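Local coordinates for protein phosphoribosylaminoimidazole-succinocarboxamide synthase (Thermotoga maritima, PDB 1KUT) that catalyses the ATP-dependent joining of L-aspartate to the carboxylate of an aminoimidazole ribonucleotide, forming SAICAR in de novo purine biosynthesis, at residues K170-L175 against L183-S188. Residues are numbered along the deposited sequence; the frame is centred on the assembly and turned at random.
Sequences KYEFGL and LGDEIS
The antiparallel hairpin formed by strands 164-175 and 181-183 comes apart here: F173 and L183 make a non-hydrogen-bonded pair, and G184 N then donates to E172 O at 2.7 Å, nearly straight at 162°. From G184 the chain runs on as a loop toward strand 192-196, and water 1 joins K170 O to E186 O across the widening gap. L183 CD1 meets two rings, obliquely at Y171 CD1 (3.5 Å) and over one face of F173, offset toward its rim; the chi1 of -180° that swings CG away from the backbone N brings it there. Both rings also pack on helix 138-160, so this methyl belongs to the layer between sheet and helix. A salt-bridge network occupies the polar side. The carboxylates of E172 and D185 stack with planes 21° apart, E172 OE1 lying 3.8 Å from D185 OD1, which the positive charges of K170 and K116 probably offset. K170 NZ meets E172 OE2 from above the carboxylate plane at 3.1 Å and reaches D185 OD2 at 3.6 Å, while K116 forms a second salt bridge with E172 OE2. A glutamine at E172 would probably cost both lysines the negative charge they share, leaving K170 to its longer bridge with D185.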
ATOM      1  N   LYS B 170     -11.173 -11.629  -2.146  1.00 18.37           N
ATOM      2  CA  LYS B 170     -11.231 -10.441  -1.299  1.00 18.13           C
ATOM      3  C   LYS B 170     -12.203 -10.672  -0.137  1.00 17.82           C
ATOM      4  O   LYS B 170     -13.284 -11.237  -0.331  1.00 17.54           O
ATOM      5  CB  LYS B 170     -11.712  -9.237  -2.113  1.00 18.79           C
ATOM      6  CG  LYS B 170     -11.878  -7.978  -1.264  1.00 20.10           C
ATOM      7  CD  LYS B 170     -13.069  -7.141  -1.710  1.00 21.60           C
ATOM      8  CE  LYS B 170     -14.376  -7.940  -1.663  1.00 22.22           C
ATOM      9  NZ  LYS B 170     -15.572  -7.054  -1.513  1.00 22.26           N
ATOM     10  N   TYR B 171     -11.818 -10.233   1.060  1.00 17.28           N
ATOM     11  CA  TYR B 171     -12.663 -10.366   2.255  1.00 16.88           C
ATOM     12  C   TYR B 171     -12.959  -9.002   2.875  1.00 17.57           C
ATOM     13  O   TYR B 171     -12.382  -7.979   2.494  1.00 17.56           O
ATOM     14  CB  TYR B 171     -11.969 -11.207   3.331  1.00 15.12           C
ATOM     15  CG  TYR B 171     -11.539 -12.593   2.873  1.00 14.07           C
ATOM     16  CD1 TYR B 171     -12.481 -13.596   2.630  1.00 13.44           C
ATOM     17  CD2 TYR B 171     -10.191 -12.895   2.684  1.00 13.08           C
ATOM     18  CE1 TYR B 171     -12.086 -14.861   2.211  1.00 13.01           C
ATOM     19  CE2 TYR B 171      -9.783 -14.159   2.267  1.00 12.49           C
ATOM     20  CZ  TYR B 171     -10.734 -15.130   2.038  1.00 12.36           C
ATOM     21  OH  TYR B 171     -10.337 -16.383   1.668  1.00 12.26           O
ATOM     22  N   GLU B 172     -13.874  -9.018   3.837  1.00 18.66           N
ATOM     23  CA  GLU B 172     -14.271  -7.854   4.618  1.00 19.51           C
ATOM     24  C   GLU B 172     -14.634  -8.399   5.994  1.00 19.40           C
ATOM     25  O   GLU B 172     -15.373  -9.377   6.112  1.00 18.77           O
ATOM     26  CB  GLU B 172     -15.450  -7.117   3.972  1.00 20.79           C
ATOM     27  CG  GLU B 172     -15.018  -6.196   2.815  1.00 22.95           C
ATOM     28  CD  GLU B 172     -16.179  -5.451   2.160  1.00 24.50           C
ATOM     29  OE1 GLU B 172     -17.165  -5.124   2.863  1.00 24.88           O
ATOM     30  OE2 GLU B 172     -16.096  -5.174   0.938  1.00 25.39           O
ATOM     31  N   PHE B 173     -14.072  -7.782   7.028  1.00 20.00           N
ATOM     32  CA  PHE B 173     -14.293  -8.209   8.402  1.00 20.95           C
ATOM     33  C   PHE B 173     -14.971  -7.148   9.252  1.00 22.23           C
ATOM     34  O   PHE B 173     -15.005  -5.955   8.891  1.00 22.95           O
ATOM     35  CB  PHE B 173     -12.975  -8.575   9.074  1.00 19.61           C
ATOM     36  CG  PHE B 173     -12.266  -9.749   8.451  1.00 19.68           C
ATOM     37  CD1 PHE B 173     -11.492  -9.583   7.302  1.00 19.20           C
ATOM     38  CD2 PHE B 173     -12.324 -11.003   9.050  1.00 18.78           C
ATOM     39  CE1 PHE B 173     -10.779 -10.641   6.756  1.00 18.91           C
ATOM     40  CE2 PHE B 173     -11.621 -12.071   8.520  1.00 18.92           C
ATOM     41  CZ  PHE B 173     -10.836 -11.884   7.355  1.00 19.63           C
ATOM     42  N   GLY B 174     -15.485  -7.592  10.398  1.00 23.13           N
ATOM     43  CA  GLY B 174     -16.159  -6.695  11.315  1.00 24.05           C
ATOM     44  C   GLY B 174     -16.034  -7.209  12.733  1.00 24.84           C
ATOM     45  O   GLY B 174     -15.467  -8.280  12.972  1.00 24.59           O
ATOM     46  N   LEU B 175     -16.553  -6.437  13.680  1.00 26.10           N
ATOM     47  CA  LEU B 175     -16.508  -6.818  15.088  1.00 27.21           C
ATOM     48  C   LEU B 175     -17.917  -7.149  15.554  1.00 28.00           C
ATOM     49  O   LEU B 175     -18.845  -6.380  15.317  1.00 28.04           O
ATOM     50  CB  LEU B 175     -15.938  -5.665  15.928  1.00 27.24           C
ATOM     51  CG  LEU B 175     -14.431  -5.560  16.227  1.00 27.39           C
ATOM     52  CD1 LEU B 175     -13.625  -6.490  15.358  1.00 27.82           C
ATOM     53  CD2 LEU B 175     -13.980  -4.120  16.033  1.00 27.56           C
ATOM     54  N   LEU B 183     -15.798 -12.555   9.738  1.00 19.66           N
ATOM     55  CA  LEU B 183     -15.882 -12.421   8.296  1.00 18.97           C
ATOM     56  C   LEU B 183     -17.294 -11.970   7.938  1.00 19.02           C
ATOM     57  O   LEU B 183     -18.273 -12.616   8.294  1.00 18.68           O
ATOM     58  CB  LEU B 183     -15.588 -13.763   7.612  1.00 18.44           C
ATOM     59  CG  LEU B 183     -15.647 -13.697   6.075  1.00 18.54           C
ATOM     60  CD1 LEU B 183     -14.358 -13.074   5.543  1.00 18.12           C
ATOM     61  CD2 LEU B 183     -15.840 -15.088   5.488  1.00 18.28           C
ATOM     62  N   GLY B 184     -17.397 -10.839   7.254  1.00 19.50           N
ATOM     63  CA  GLY B 184     -18.700 -10.357   6.844  1.00 19.78           C
ATOM     64  C   GLY B 184     -18.815 -10.522   5.342  1.00 19.92           C
ATOM     65  O   GLY B 184     -18.282 -11.470   4.761  1.00 20.43           O
ATOM     66  N   ASP B 185     -19.508  -9.584   4.720  1.00 20.33           N
ATOM     67  CA  ASP B 185     -19.717  -9.555   3.284  1.00 20.68           C
ATOM     68  C   ASP B 185     -20.158 -10.875   2.675  1.00 20.55           C
ATOM     69  O   ASP B 185     -21.089 -11.502   3.176  1.00 21.64           O
ATOM     70  CB  ASP B 185     -18.466  -9.047   2.578  1.00 21.75           C
ATOM     71  CG  ASP B 185     -18.793  -8.376   1.248  1.00 22.50           C
ATOM     72  OD1 ASP B 185     -19.637  -7.458   1.251  1.00 23.28           O
ATOM     73  OD2 ASP B 185     -18.218  -8.757   0.208  1.00 22.60           O
ATOM     74  N   GLU B 186     -19.502 -11.308   1.604  1.00 19.89           N
ATOM     75  CA  GLU B 186     -19.894 -12.542   0.931  1.00 19.59           C
ATOM     76  C   GLU B 186     -18.706 -13.361   0.416  1.00 18.96           C
ATOM     77  O   GLU B 186     -17.541 -13.046   0.695  1.00 18.57           O
ATOM     78  CB  GLU B 186     -20.823 -12.205  -0.240  1.00 20.55           C
ATOM     79  CG  GLU B 186     -20.140 -11.482  -1.422  1.00 23.40           C
ATOM     80  CD  GLU B 186     -21.104 -11.154  -2.577  1.00 24.95           C
ATOM     81  OE1 GLU B 186     -21.817 -10.124  -2.508  1.00 26.56           O
ATOM     82  OE2 GLU B 186     -21.159 -11.934  -3.553  1.00 26.02           O
ATOM     83  N   ILE B 187     -19.017 -14.419  -0.329  1.00 17.94           N
ATOM     84  CA  ILE B 187     -18.006 -15.276  -0.918  1.00 17.76           C
ATOM     85  C   ILE B 187     -18.589 -15.882  -2.184  1.00 18.34           C
ATOM     86  O   ILE B 187     -19.222 -16.939  -2.150  1.00 18.32           O
ATOM     87  CB  ILE B 187     -17.583 -16.424   0.015  1.00 16.75           C
ATOM     88  CG1 ILE B 187     -17.076 -15.887   1.350  1.00 16.59           C
ATOM     89  CG2 ILE B 187     -16.450 -17.184  -0.621  1.00 17.43           C
ATOM     90  CD1 ILE B 187     -16.597 -16.988   2.292  1.00 16.01           C
ATOM     91  N   SER B 188     -18.369 -15.218  -3.315  1.00 19.15           N
ATOM     92  CA  SER B 188     -18.904 -15.714  -4.573  1.00 20.00           C
ATOM     93  C   SER B 188     -18.011 -15.265  -5.705  1.00 20.26           C
ATOM     94  O   SER B 188     -16.993 -14.621  -5.469  1.00 19.89           O
ATOM     95  CB  SER B 188     -20.307 -15.153  -4.785  1.00 20.37           C
ATOM     96  OG  SER B 188     -20.241 -13.739  -4.949  1.00 20.55           O
TER
HETATM   97  O   HOH W   1     -14.950 -13.542  -0.381  1.00 15.09           O
HETATM   98  O   HOH W   2     -15.747  -9.678   0.408  1.00 32.49           O
HETATM   99  O   HOH W   3     -16.234 -11.370   2.839  1.00 20.03           O